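Local coordinates for arginine 3rd transport system periplasmic binding protein (Legionella pneumophila subsp. pneumophila str. Philadelphia 1, PDB 3KZG) that probably binds arginine in the periplasm and delivers it to a transport system of the inner membrane, at residues Ala161-Met166 with Tyr180-Lys185; Gln93-Val98 with Asp153-Asp158; Tyr50-Leu55 with Lys117-Ala122; Pro86-Asn91 with Glu191-Met196. One frame throughout, in Å; residues are numbered along the deposited sequence.

Contact 1: residues Ala161-Met166 with Tyr180-Lys185; sequences AAKYWM and YKLIGK
Selenomethionine Met166, in the last turn of helix 159-166, lies across the start of strand 180-188 and forms the tight part of this contact with Tyr180. Its CG comes within 3.5 Å of Tyr180 O. Beyond that, the chain bends at chi3 and crosses Leu182 at about a right angle, with Met166 SE 3.8 Å from Leu182 CG. Holding CG anti to the backbone N of Met166 (chi1 -178°) points the chain at Tyr180 O. One residue earlier, the carbonyl of Trp165 addresses the edge of the Tyr180 ring near its plane, with Trp165 O 3.5 Å from Tyr180 CD2. Trp165 CB also touches Tyr180 CD2 and CE2. The buried ring packs as well on Leu144 and Leu147 of helix 140-148, and its hydroxyl is hydrogen-bonded to Glu169. No direct hydrogen bond joins the two segments; a water does so, donating to Met166 O and accepting from Tyr180 N, 2.9 Å from each of these atoms. Contacts thin out toward Lys163, beyond the touch of SE on Leu182. Ala162 CB meets Leu182 CD2 at 4.1 Å, and the exposed Lys163 brushes Leu182 CD1 with its CG at 4.4 Å, its aliphatic part fringing the solvent side. The axes of 161-166 and 180-183 approach to 8.2 Å, their N-to-C directions 149° apart. A helix laid over an outer strand of a five-stranded mixed sheet in this way is characteristic of the α/β lobe of type II periplasmic binding proteins.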
loop_
_atom_site.group_PDB
_atom_site.type_symbol
_atom_site.label_atom_id
_atom_site.label_comp_id
_atom_site.label_asym_id
_atom_site.label_seq_id
_atom_site.Cartn_x
_atom_site.Cartn_y
_atom_site.Cartn_z
ATOM N N ALA A 161 -10.468 2.761 25.941
ATOM C CA ALA A 161 -10.759 2.046 27.183
ATOM C C ALA A 161 -12.268 1.836 27.265
ATOM O O ALA A 161 -12.736 0.786 27.701
ATOM C CB ALA A 161 -10.279 2.852 28.396
ATOM N N ALA A 162 -13.022 2.849 26.849
ATOM C CA ALA A 162 -14.482 2.783 26.863
ATOM C C ALA A 162 -14.973 1.708 25.901
ATOM O O ALA A 162 -15.859 0.922 26.236
ATOM C CB ALA A 162 -15.079 4.137 26.481
ATOM N N LYS A 163 -14.393 1.678 24.706
ATOM C CA LYS A 163 -14.767 0.688 23.703
ATOM C C LYS A 163 -14.427 -0.715 24.188
ATOM O O LYS A 163 -15.179 -1.662 23.957
ATOM C CB LYS A 163 -14.043 0.959 22.382
ATOM C CG LYS A 163 -14.614 2.111 21.582
ATOM C CD LYS A 163 -14.215 1.981 20.121
ATOM C CE LYS A 163 -14.756 0.690 19.521
ATOM N NZ LYS A 163 -14.341 0.531 18.099
ATOM N N TYR A 164 -13.284 -0.843 24.854
ATOM C CA TYR A 164 -12.855 -2.129 25.387
ATOM C C TYR A 164 -13.928 -2.684 26.328
ATOM O O TYR A 164 -14.402 -3.806 26.160
ATOM C CB TYR A 164 -11.544 -1.964 26.163
ATOM C CG TYR A 164 -11.158 -3.191 26.948
ATOM C CD1 TYR A 164 -10.454 -4.232 26.348
ATOM C CD2 TYR A 164 -11.543 -3.336 28.282
ATOM C CE1 TYR A 164 -10.144 -5.390 27.053
ATOM C CE2 TYR A 164 -11.238 -4.494 28.996
ATOM C CZ TYR A 164 -10.540 -5.515 28.370
ATOM O OH TYR A 164 -10.252 -6.674 29.045
ATOM N N TRP A 165 -14.307 -1.882 27.315
ATOM C CA TRP A 165 -15.297 -2.297 28.291
ATOM C C TRP A 165 -16.657 -2.638 27.711
ATOM O O TRP A 165 -17.288 -3.604 28.137
ATOM C CB TRP A 165 -15.441 -1.233 29.382
ATOM C CG TRP A 165 -14.258 -1.213 30.287
ATOM C CD1 TRP A 165 -13.283 -0.259 30.348
ATOM C CD2 TRP A 165 -13.869 -2.243 31.201
ATOM N NE1 TRP A 165 -12.307 -0.635 31.240
ATOM C CE2 TRP A 165 -12.643 -1.850 31.778
ATOM C CE3 TRP A 165 -14.441 -3.465 31.588
ATOM C CZ2 TRP A 165 -11.974 -2.635 32.720
ATOM C CZ3 TRP A 165 -13.773 -4.249 32.531
ATOM C CH2 TRP A 165 -12.553 -3.827 33.083
HETATM N N MSE A 166 -17.119 -1.868 26.738
HETATM C CA MSE A 166 -18.416 -2.182 26.181
HETATM C C MSE A 166 -18.404 -3.486 25.397
HETATM O O MSE A 166 -19.437 -4.130 25.240
HETATM C CB MSE A 166 -18.915 -1.064 25.289
HETATM C CG MSE A 166 -20.288 -1.367 24.761
HETATM SE SE MSE A 166 -20.955 0.105 23.793
HETATM C CE MSE A 166 -20.122 -0.261 22.077
ATOM N N TYR A 180 -22.668 -2.018 29.123
ATOM C CA TYR A 180 -22.376 -0.604 28.898
ATOM C C TYR A 180 -22.867 -0.083 27.551
ATOM O O TYR A 180 -23.187 -0.852 26.644
ATOM C CB TYR A 180 -20.861 -0.368 28.977
ATOM C CG TYR A 180 -20.224 -0.806 30.272
ATOM C CD1 TYR A 180 -20.462 -0.113 31.462
ATOM C CD2 TYR A 180 -19.387 -1.921 30.313
ATOM C CE1 TYR A 180 -19.879 -0.524 32.663
ATOM C CE2 TYR A 180 -18.802 -2.340 31.502
ATOM C CZ TYR A 180 -19.050 -1.637 32.674
ATOM O OH TYR A 180 -18.456 -2.046 33.850
ATOM N N LYS A 181 -22.918 1.242 27.443
ATOM C CA LYS A 181 -23.300 1.925 26.213
ATOM C C LYS A 181 -22.570 3.271 26.203
ATOM O O LYS A 181 -22.399 3.906 27.250
ATOM C CB LYS A 181 -24.821 2.142 26.120
ATOM C CG LYS A 181 -25.418 3.071 27.162
ATOM C CD LYS A 181 -26.877 3.374 26.836
ATOM C CE LYS A 181 -27.546 4.182 27.931
ATOM N NZ LYS A 181 -28.984 4.439 27.630
ATOM N N LEU A 182 -22.127 3.691 25.023
ATOM C CA LEU A 182 -21.409 4.949 24.876
ATOM C C LEU A 182 -22.384 6.102 24.687
ATOM O O LEU A 182 -23.418 5.958 24.031
ATOM C CB LEU A 182 -20.460 4.880 23.677
ATOM C CG LEU A 182 -19.556 3.653 23.545
ATOM C CD1 LEU A 182 -18.616 3.852 22.363
ATOM C CD2 LEU A 182 -18.764 3.435 24.828
ATOM N N ILE A 183 -22.045 7.250 25.259
ATOM C CA ILE A 183 -22.887 8.434 25.164
ATOM C C ILE A 183 -22.167 9.511 24.353
ATOM O O ILE A 183 -21.113 10.002 24.763
ATOM C CB ILE A 183 -23.212 8.983 26.570
ATOM C CG1 ILE A 183 -23.795 7.862 27.441
ATOM C CG2 ILE A 183 -24.194 10.144 26.467
ATOM C CD1 ILE A 183 -25.069 7.240 26.885
ATOM N N GLY A 184 -22.738 9.865 23.204
ATOM C CA GLY A 184 -22.134 10.874 22.347
ATOM C C GLY A 184 -20.923 10.325 21.619
ATOM O O GLY A 184 -20.538 9.180 21.839
ATOM N N LYS A 185 -20.322 11.129 20.745
ATOM C CA LYS A 185 -19.138 10.700 20.000
ATOM C C LYS A 185 -17.900 10.906 20.879
ATOM O O LYS A 185 -17.987 11.516 21.943
ATOM C CB LYS A 185 -18.994 11.530 18.722
ATOM C CG LYS A 185 -20.280 11.666 17.924
ATOM C CD LYS A 185 -20.151 12.712 16.820
ATOM C CE LYS A 185 -21.507 12.992 16.174
ATOM N NZ LYS A 185 -21.424 14.062 15.138
HETATM O O HOH W 1 -20.949 -3.878 27.721
#

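Contact 2: residues Gln93-Val98 with Asp153-Asp158; sequences QYITTV and DASLMD
Tyr94 turns its CG beside its backbone N (chi1 -81°) while Leu156 holds CG anti to its own (chi1 179°), and the two side chains meet on one face of the sheet. Their strands, 91-97 and 154-158, are antiparallel neighbours inside the five-stranded mixed sheet of a periplasmic-binding-protein lobe, where 91-97 runs against the strands on both sides. Leu156 CD1 sits almost exactly over the Tyr94 ring centre, 3.8 Å from the centroid and 4° off the normal, a CH-pi contact. Its other branch, CD2, lies 3.8 Å from Tyr94 OH, a hydroxyl hydrogen-bonded to Glu128. The opposite face carries Gln93, Ile95, Ser155 and selenomethionine Met157. There Met157 bends at chi3 to bring CE within 3.5 Å of Ile95 CG2. Gln93 pairs with Met157, and Ile95 with Ser155, as hydrogen-bonded pairs; the Ile95 N to Ser155 O bond and its return bond, Ser155 N to Ile95 O, both measure 2.9 Å. The Gln93 chain, bent at chi2, brings NE2 to Tyr94 O at 3.0 Å, in the plane of its amide, and NE2 also bonds to Gly184 O. Where the pairing ends, Thr96 OG1 donates to Asp153 O at 2.7 Å, lying in the carbonyl plane.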
loop_
_atom_site.group_PDB
_atom_site.type_symbol
_atom_site.label_atom_id
_atom_site.label_comp_id
_atom_site.label_asym_id
_atom_site.label_seq_id
_atom_site.Cartn_x
_atom_site.Cartn_y
_atom_site.Cartn_z
ATOM N N GLN A 93 -14.219 9.674 26.154
ATOM C CA GLN A 93 -15.517 9.116 25.785
ATOM C C GLN A 93 -16.415 8.905 26.997
ATOM O O GLN A 93 -15.976 8.373 28.016
ATOM C CB GLN A 93 -15.308 7.777 25.064
ATOM C CG GLN A 93 -16.589 6.983 24.775
ATOM C CD GLN A 93 -17.443 7.606 23.682
ATOM O OE1 GLN A 93 -16.998 7.762 22.548
ATOM N NE2 GLN A 93 -18.678 7.962 24.022
ATOM N N TYR A 94 -17.670 9.330 26.892
ATOM C CA TYR A 94 -18.615 9.139 27.986
ATOM C C TYR A 94 -19.211 7.741 27.854
ATOM O O TYR A 94 -19.598 7.317 26.759
ATOM C CB TYR A 94 -19.730 10.192 27.947
ATOM C CG TYR A 94 -19.343 11.531 28.544
ATOM C CD1 TYR A 94 -19.278 11.713 29.929
ATOM C CD2 TYR A 94 -19.035 12.619 27.723
ATOM C CE1 TYR A 94 -18.917 12.942 30.482
ATOM C CE2 TYR A 94 -18.675 13.852 28.263
ATOM C CZ TYR A 94 -18.616 14.008 29.643
ATOM O OH TYR A 94 -18.260 15.232 30.181
ATOM N N ILE A 95 -19.260 7.024 28.972
ATOM C CA ILE A 95 -19.805 5.673 29.008
ATOM C C ILE A 95 -20.698 5.538 30.239
ATOM O O ILE A 95 -20.447 6.164 31.264
ATOM C CB ILE A 95 -18.669 4.624 29.057
ATOM C CG1 ILE A 95 -19.257 3.212 29.037
ATOM C CG2 ILE A 95 -17.805 4.836 30.304
ATOM C CD1 ILE A 95 -18.219 2.129 28.884
ATOM N N THR A 96 -21.756 4.742 30.124
ATOM C CA THR A 96 -22.682 4.526 31.236
ATOM C C THR A 96 -23.270 3.122 31.102
ATOM O O THR A 96 -22.971 2.416 30.145
ATOM C CB THR A 96 -23.820 5.575 31.228
ATOM O OG1 THR A 96 -24.561 5.488 32.452
ATOM C CG2 THR A 96 -24.763 5.345 30.053
ATOM N N THR A 97 -24.088 2.706 32.063
ATOM C CA THR A 97 -24.688 1.376 31.999
ATOM C C THR A 97 -25.879 1.377 31.052
ATOM O O THR A 97 -26.593 2.369 30.954
ATOM C CB THR A 97 -25.141 0.894 33.392
ATOM O OG1 THR A 97 -26.028 1.861 33.970
ATOM C CG2 THR A 97 -23.936 0.698 34.302
ATOM N N VAL A 98 -26.084 0.262 30.359
ATOM C CA VAL A 98 -27.179 0.127 29.396
ATOM C C VAL A 98 -28.557 0.443 29.968
ATOM O O VAL A 98 -29.443 0.907 29.250
ATOM C CB VAL A 98 -27.223 -1.292 28.800
ATOM C CG1 VAL A 98 -25.918 -1.593 28.096
ATOM C CG2 VAL A 98 -27.489 -2.311 29.897
ATOM N N ASP A 153 -23.517 8.668 37.644
ATOM C CA ASP A 153 -24.429 8.429 36.536
ATOM C C ASP A 153 -23.704 7.965 35.280
ATOM O O ASP A 153 -24.270 7.267 34.438
ATOM C CB ASP A 153 -25.205 9.707 36.220
ATOM C CG ASP A 153 -25.948 10.247 37.418
ATOM O OD1 ASP A 153 -26.718 9.484 38.033
ATOM O OD2 ASP A 153 -25.768 11.439 37.743
ATOM N N ALA A 154 -22.449 8.369 35.152
ATOM C CA ALA A 154 -21.652 8.012 33.991
ATOM C C ALA A 154 -20.183 8.252 34.300
ATOM O O ALA A 154 -19.834 8.787 35.354
ATOM C CB ALA A 154 -22.070 8.854 32.790
ATOM N N SER A 155 -19.335 7.866 33.360
ATOM C CA SER A 155 -17.899 8.008 33.500
ATOM C C SER A 155 -17.270 8.534 32.209
ATOM O O SER A 155 -17.700 8.180 31.110
ATOM C CB SER A 155 -17.294 6.648 33.863
ATOM O OG SER A 155 -15.881 6.678 33.809
ATOM N N LEU A 156 -16.266 9.395 32.351
ATOM C CA LEU A 156 -15.540 9.940 31.209
ATOM C C LEU A 156 -14.147 9.337 31.329
ATOM O O LEU A 156 -13.442 9.584 32.308
ATOM C CB LEU A 156 -15.472 11.478 31.280
ATOM C CG LEU A 156 -14.710 12.169 30.137
ATOM C CD1 LEU A 156 -15.299 11.758 28.794
ATOM C CD2 LEU A 156 -14.784 13.680 30.305
HETATM N N MSE A 157 -13.776 8.518 30.346
HETATM C CA MSE A 157 -12.483 7.842 30.320
HETATM C C MSE A 157 -11.907 7.832 28.906
HETATM O O MSE A 157 -12.489 8.416 27.995
HETATM C CB MSE A 157 -12.642 6.398 30.827
HETATM C CG MSE A 157 -13.579 5.515 29.998
HETATM SE SE MSE A 157 -13.882 3.731 30.743
HETATM C CE MSE A 157 -14.943 4.229 32.311
ATOM N N ASP A 158 -10.761 7.182 28.734
ATOM C CA ASP A 158 -10.129 7.088 27.422
ATOM C C ASP A 158 -11.097 6.403 26.448
ATOM O O ASP A 158 -11.796 5.452 26.816
ATOM C CB ASP A 158 -8.832 6.270 27.498
ATOM C CG ASP A 158 -7.833 6.824 28.512
ATOM O OD1 ASP A 158 -7.465 8.013 28.417
ATOM O OD2 ASP A 158 -7.406 6.059 29.403
#

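Contact 3: residues Tyr50-Leu55 with Lys117-Ala122; sequences YIFDDL and KGTPYA
Asp53 and Lys117 meet where two loops come together, their side chains crossing at a slant. Asp53 CB, the first atom out, is 3.8 Å from Lys117 O. Next, Asp53 CG lies 3.9 Å from Lys117 CG; it stands anti to the backbone N of Asp53 (chi1 -159°), which carries the carboxylate over the other loop. The two oxygens then part company. Asp53 OD2 turns to the backbone and meets Gly118 CA at 3.7 Å. Asp53 OD1 rides along the extended aliphatic chain of Lys117, passing CG and CD and coming to 3.0 Å from Lys117 CE. From there Asp53 OD1 reaches Lys117 NZ at 3.7 Å, a long salt bridge; the same ammonium has a second, weak partner in Glu138. The loop 50-55 follows strand 44-50 of the N-terminal lobe's sheet, and 117-122 follows strand 112-116 of the other, so the pair spans the cleft between the two lobes of this periplasmic binding protein. A water spans it too, accepting from Asp53 N and donating to Lys117 O. Deeper in, the Phe52 ring presents its edge, with Lys117 O and Gly118 C near its plane and Phe52 CD2 3.3 Å from Lys117 O. Thr119 CG2 reaches the ring obliquely, 3.5 Å from Phe52 CE2, while Thr119 OG1 bonds to Arg116 O and weakly accepts from Tyr121 N at the start of helix 121-127.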
loop_
_atom_site.group_PDB
_atom_site.type_symbol
_atom_site.label_atom_id
_atom_site.label_comp_id
_atom_site.label_asym_id
_atom_site.label_seq_id
_atom_site.Cartn_x
_atom_site.Cartn_y
_atom_site.Cartn_z
ATOM N N TYR A 50 2.197 1.194 38.898
ATOM C CA TYR A 50 1.790 2.046 40.005
ATOM C C TYR A 50 0.340 2.383 39.762
ATOM O O TYR A 50 -0.170 2.167 38.668
ATOM C CB TYR A 50 2.562 3.366 39.994
ATOM C CG TYR A 50 4.048 3.249 40.188
ATOM C CD1 TYR A 50 4.627 3.489 41.431
ATOM C CD2 TYR A 50 4.884 2.918 39.122
ATOM C CE1 TYR A 50 6.000 3.406 41.611
ATOM C CE2 TYR A 50 6.260 2.832 39.292
ATOM C CZ TYR A 50 6.809 3.077 40.540
ATOM O OH TYR A 50 8.166 2.991 40.719
ATOM N N ILE A 51 -0.329 2.905 40.779
ATOM C CA ILE A 51 -1.698 3.340 40.602
ATOM C C ILE A 51 -1.480 4.606 39.770
ATOM O O ILE A 51 -0.611 5.415 40.094
ATOM C CB ILE A 51 -2.349 3.693 41.949
ATOM C CG1 ILE A 51 -2.540 2.422 42.777
ATOM C CG2 ILE A 51 -3.683 4.385 41.723
ATOM C CD1 ILE A 51 -3.197 2.667 44.115
ATOM N N PHE A 52 -2.253 4.764 38.700
ATOM C CA PHE A 52 -2.115 5.909 37.797
ATOM C C PHE A 52 -1.599 7.218 38.413
ATOM O O PHE A 52 -0.567 7.746 37.989
ATOM C CB PHE A 52 -3.445 6.189 37.085
ATOM C CG PHE A 52 -3.339 7.230 35.999
ATOM C CD1 PHE A 52 -2.729 6.926 34.783
ATOM C CD2 PHE A 52 -3.803 8.524 36.208
ATOM C CE1 PHE A 52 -2.576 7.898 33.792
ATOM C CE2 PHE A 52 -3.656 9.508 35.228
ATOM C CZ PHE A 52 -3.039 9.192 34.014
ATOM N N ASP A 53 -2.316 7.744 39.403
ATOM C CA ASP A 53 -1.930 9.005 40.033
ATOM C C ASP A 53 -0.533 9.020 40.670
ATOM O O ASP A 53 0.069 10.084 40.809
ATOM C CB ASP A 53 -2.963 9.402 41.087
ATOM C CG ASP A 53 -2.919 10.881 41.406
ATOM O OD1 ASP A 53 -3.426 11.279 42.475
ATOM O OD2 ASP A 53 -2.383 11.645 40.574
ATOM N N ASP A 54 -0.018 7.857 41.058
ATOM C CA ASP A 54 1.304 7.804 41.672
ATOM C C ASP A 54 2.441 7.854 40.654
ATOM O O ASP A 54 3.603 8.030 41.027
ATOM C CB ASP A 54 1.463 6.543 42.533
ATOM C CG ASP A 54 0.632 6.587 43.810
ATOM O OD1 ASP A 54 0.332 7.696 44.303
ATOM O OD2 ASP A 54 0.294 5.503 44.330
ATOM N N LEU A 55 2.110 7.703 39.375
ATOM C CA LEU A 55 3.116 7.712 38.316
ATOM C C LEU A 55 3.909 9.010 38.258
ATOM O O LEU A 55 5.118 9.000 38.020
ATOM C CB LEU A 55 2.457 7.452 36.955
ATOM C CG LEU A 55 2.008 6.015 36.672
ATOM C CD1 LEU A 55 1.232 5.964 35.364
ATOM C CD2 LEU A 55 3.234 5.095 36.619
ATOM N N LYS A 117 -8.618 9.769 38.766
ATOM C CA LYS A 117 -7.764 10.773 39.398
ATOM C C LYS A 117 -6.395 10.873 38.725
ATOM O O LYS A 117 -5.712 9.872 38.550
ATOM C CB LYS A 117 -7.580 10.450 40.886
ATOM C CG LYS A 117 -6.776 11.508 41.639
ATOM C CD LYS A 117 -6.595 11.159 43.110
ATOM C CE LYS A 117 -5.878 12.286 43.846
ATOM N NZ LYS A 117 -5.668 11.992 45.295
ATOM N N GLY A 118 -5.996 12.091 38.367
ATOM C CA GLY A 118 -4.709 12.289 37.718
ATOM C C GLY A 118 -4.826 12.645 36.243
ATOM O O GLY A 118 -3.873 13.145 35.647
ATOM N N THR A 119 -5.990 12.384 35.649
ATOM C CA THR A 119 -6.209 12.700 34.239
ATOM C C THR A 119 -6.801 14.096 34.110
ATOM O O THR A 119 -7.217 14.698 35.098
ATOM C CB THR A 119 -7.206 11.720 33.562
ATOM O OG1 THR A 119 -8.509 11.885 34.140
ATOM C CG2 THR A 119 -6.750 10.287 33.723
ATOM N N PRO A 120 -6.841 14.634 32.883
ATOM C CA PRO A 120 -7.400 15.969 32.669
ATOM C C PRO A 120 -8.909 15.893 32.447
ATOM O O PRO A 120 -9.540 16.880 32.067
ATOM C CB PRO A 120 -6.656 16.446 31.431
ATOM C CG PRO A 120 -6.562 15.187 30.626
ATOM C CD PRO A 120 -6.166 14.146 31.666
ATOM N N TYR A 121 -9.486 14.721 32.706
ATOM C CA TYR A 121 -10.914 14.518 32.491
ATOM C C TYR A 121 -11.855 15.297 33.411
ATOM O O TYR A 121 -12.939 15.715 32.988
ATOM C CB TYR A 121 -11.231 13.021 32.517
ATOM C CG TYR A 121 -10.535 12.263 31.398
ATOM C CD1 TYR A 121 -10.378 12.844 30.133
ATOM C CD2 TYR A 121 -10.056 10.967 31.588
ATOM C CE1 TYR A 121 -9.765 12.155 29.091
ATOM C CE2 TYR A 121 -9.440 10.267 30.547
ATOM C CZ TYR A 121 -9.300 10.871 29.302
ATOM O OH TYR A 121 -8.694 10.201 28.270
ATOM N N ALA A 122 -11.453 15.505 34.659
ATOM C CA ALA A 122 -12.284 16.271 35.575
ATOM C C ALA A 122 -12.422 17.669 34.983
ATOM O O ALA A 122 -13.511 18.250 34.945
ATOM C CB ALA A 122 -11.623 16.355 36.947
HETATM O O HOH W 2 -5.263 7.512 39.826
#

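Contact 4: residues Pro86-Asn91 with Glu191-Met196; sequences PYMESN and EGYSIM
Two irregular chains running in roughly opposite directions are joined by Tyr87 N to Tyr193 O and Tyr193 N to Met88 O, both 2.9 Å, and the positive phi of Gly192 goes with a close approach of its CA to Met88 O, 3.2 Å. Ser90 OG adds a third bond, accepting from Gly192 N at 2.9 Å with a bent N-H angle of 136°, and it is also bonded to Ile189 O. The Tyr193 ring is met over one face and at its edge. Ser90 CB lies over the face, 3.8 Å from the centroid, as a CH-pi contact. At the edge comes selenomethionine Met88, extended and lying alongside the tyrosine, its CG in the ring plane and its SE 5.3 Å from the centroid in a Met-aromatic contact. Tyr87 places CG between its own N and carbonyl carbon (chi1 54°), which tucks the ring against the opposite chain. Tyr193 O stands above the rim of that ring, and Tyr193 CB is 3.8 Å from Tyr87 CZ. A water links Tyr87 OH with Ser194 O. These are the two connections between lobes, the hinge region of a type II binding protein. Pro86 meets Leu85 of a second subunit. Tyr87 and Ile195 pack on helix 29-40, Ser194 on Phe83 of strand 82-83, and Met88 on Glu160 of helix 159-166.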
loop_
_atom_site.group_PDB
_atom_site.type_symbol
_atom_site.label_atom_id
_atom_site.label_comp_id
_atom_site.label_asym_id
_atom_site.label_seq_id
_atom_site.Cartn_x
_atom_site.Cartn_y
_atom_site.Cartn_z
ATOM N N PRO A 86 3.792 12.133 20.232
ATOM C CA PRO A 86 2.639 11.312 20.616
ATOM C C PRO A 86 2.631 10.077 19.719
ATOM O O PRO A 86 3.033 10.158 18.555
ATOM C CB PRO A 86 1.455 12.240 20.360
ATOM C CG PRO A 86 1.936 13.079 19.200
ATOM C CD PRO A 86 3.371 13.376 19.561
ATOM N N TYR A 87 2.210 8.935 20.256
ATOM C CA TYR A 87 2.168 7.704 19.466
ATOM C C TYR A 87 0.741 7.332 19.131
ATOM O O TYR A 87 0.490 6.298 18.516
ATOM C CB TYR A 87 2.820 6.541 20.226
ATOM C CG TYR A 87 2.260 6.276 21.617
ATOM C CD1 TYR A 87 1.055 5.593 21.804
ATOM C CD2 TYR A 87 2.960 6.690 22.751
ATOM C CE1 TYR A 87 0.568 5.325 23.101
ATOM C CE2 TYR A 87 2.482 6.429 24.035
ATOM C CZ TYR A 87 1.299 5.752 24.209
ATOM O OH TYR A 87 0.847 5.503 25.495
HETATM N N MSE A 88 -0.196 8.180 19.531
HETATM C CA MSE A 88 -1.604 7.904 19.294
HETATM C C MSE A 88 -2.445 9.131 19.635
HETATM O O MSE A 88 -2.122 9.880 20.565
HETATM C CB MSE A 88 -2.026 6.711 20.163
HETATM C CG MSE A 88 -3.473 6.279 20.043
HETATM SE SE MSE A 88 -3.797 4.619 21.012
HETATM C CE MSE A 88 -5.709 4.463 20.697
ATOM N N GLU A 89 -3.508 9.353 18.871
ATOM C CA GLU A 89 -4.388 10.486 19.135
ATOM C C GLU A 89 -5.129 10.220 20.444
ATOM O O GLU A 89 -5.516 9.089 20.716
ATOM C CB GLU A 89 -5.400 10.657 18.000
ATOM C CG GLU A 89 -6.307 11.862 18.161
ATOM C CD GLU A 89 -7.252 12.054 16.982
ATOM O OE1 GLU A 89 -8.211 11.265 16.839
ATOM O OE2 GLU A 89 -7.024 12.995 16.198
ATOM N N SER A 90 -5.322 11.255 21.257
ATOM C CA SER A 90 -6.015 11.084 22.531
ATOM C C SER A 90 -7.437 11.631 22.489
ATOM O O SER A 90 -7.658 12.809 22.204
ATOM C CB SER A 90 -5.230 11.758 23.670
ATOM O OG SER A 90 -5.041 13.144 23.436
ATOM N N ASN A 91 -8.403 10.757 22.758
ATOM C CA ASN A 91 -9.808 11.150 22.776
ATOM C C ASN A 91 -10.471 10.588 24.025
ATOM O O ASN A 91 -10.133 9.497 24.467
ATOM C CB ASN A 91 -10.558 10.606 21.554
ATOM C CG ASN A 91 -9.959 11.063 20.245
ATOM O OD1 ASN A 91 -9.145 10.366 19.645
ATOM N ND2 ASN A 91 -10.355 12.243 19.798
ATOM N N GLU A 191 -3.059 16.613 23.464
ATOM C CA GLU A 191 -2.338 16.523 22.202
ATOM C C GLU A 191 -1.774 15.137 21.899
ATOM O O GLU A 191 -0.733 15.014 21.250
ATOM C CB GLU A 191 -1.215 17.567 22.187
ATOM C CG GLU A 191 -1.702 18.974 22.497
ATOM C CD GLU A 191 -0.607 20.024 22.404
ATOM O OE1 GLU A 191 0.028 20.133 21.334
ATOM O OE2 GLU A 191 -0.387 20.747 23.400
ATOM N N GLY A 192 -2.465 14.100 22.369
ATOM C CA GLY A 192 -2.027 12.740 22.105
ATOM C C GLY A 192 -1.395 12.006 23.271
ATOM O O GLY A 192 -0.918 12.633 24.209
ATOM N N TYR A 193 -1.404 10.675 23.212
ATOM C CA TYR A 193 -0.801 9.855 24.256
ATOM C C TYR A 193 0.682 9.815 23.947
ATOM O O TYR A 193 1.085 9.633 22.796
ATOM C CB TYR A 193 -1.381 8.431 24.262
ATOM C CG TYR A 193 -2.867 8.358 24.564
ATOM C CD1 TYR A 193 -3.394 8.953 25.709
ATOM C CD2 TYR A 193 -3.747 7.700 23.697
ATOM C CE1 TYR A 193 -4.763 8.903 25.983
ATOM C CE2 TYR A 193 -5.117 7.640 23.965
ATOM C CZ TYR A 193 -5.616 8.247 25.110
ATOM O OH TYR A 193 -6.966 8.209 25.377
ATOM N N SER A 194 1.501 9.983 24.978
ATOM C CA SER A 194 2.940 10.014 24.779
ATOM C C SER A 194 3.746 9.449 25.942
ATOM O O SER A 194 3.219 9.219 27.030
ATOM C CB SER A 194 3.368 11.461 24.510
ATOM O OG SER A 194 4.745 11.649 24.771
ATOM N N ILE A 195 5.028 9.220 25.691
ATOM C CA ILE A 195 5.942 8.708 26.702
ATOM C C ILE A 195 6.452 9.937 27.460
ATOM O O ILE A 195 6.965 10.880 26.857
ATOM C CB ILE A 195 7.090 7.933 26.028
ATOM C CG1 ILE A 195 6.506 6.713 25.300
ATOM C CG2 ILE A 195 8.120 7.484 27.056
ATOM C CD1 ILE A 195 7.520 5.912 24.533
HETATM N N MSE A 196 6.293 9.923 28.781
HETATM C CA MSE A 196 6.676 11.045 29.630
HETATM C C MSE A 196 8.003 10.851 30.354
HETATM O O MSE A 196 8.388 9.735 30.696
HETATM C CB MSE A 196 5.555 11.286 30.636
HETATM C CG MSE A 196 5.567 12.621 31.343
HETATM SE SE MSE A 196 3.951 12.767 32.393
HETATM C CE MSE A 196 4.389 11.424 33.752
HETATM O O HOH W 3 1.364 7.093 27.736
#

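How the contacts relate
From the N terminus, 50-55 opens contact 3 in the first lobe, then the chain makes its first crossing at 86-91, opening contact 4, and enters the second lobe at 93-98. Contact 3 closes at 117-122, tying the lobes across the cleft, and so crosses both contact 2 and contact 4. Contact 2 closes at 153-158; contact 1 follows in series, from 161-166 to 180-185, and shares the same sheet through backbone bonding of strands 91-97 and 180-188. Contact 4 closes last, at 191-196, enclosing contacts 1 and 2. Asp158 of contact 2 probably hydrogen-bonds Tyr121 of contact 3 and Tyr193 of contact 4, joining sheet, cleft and hinge.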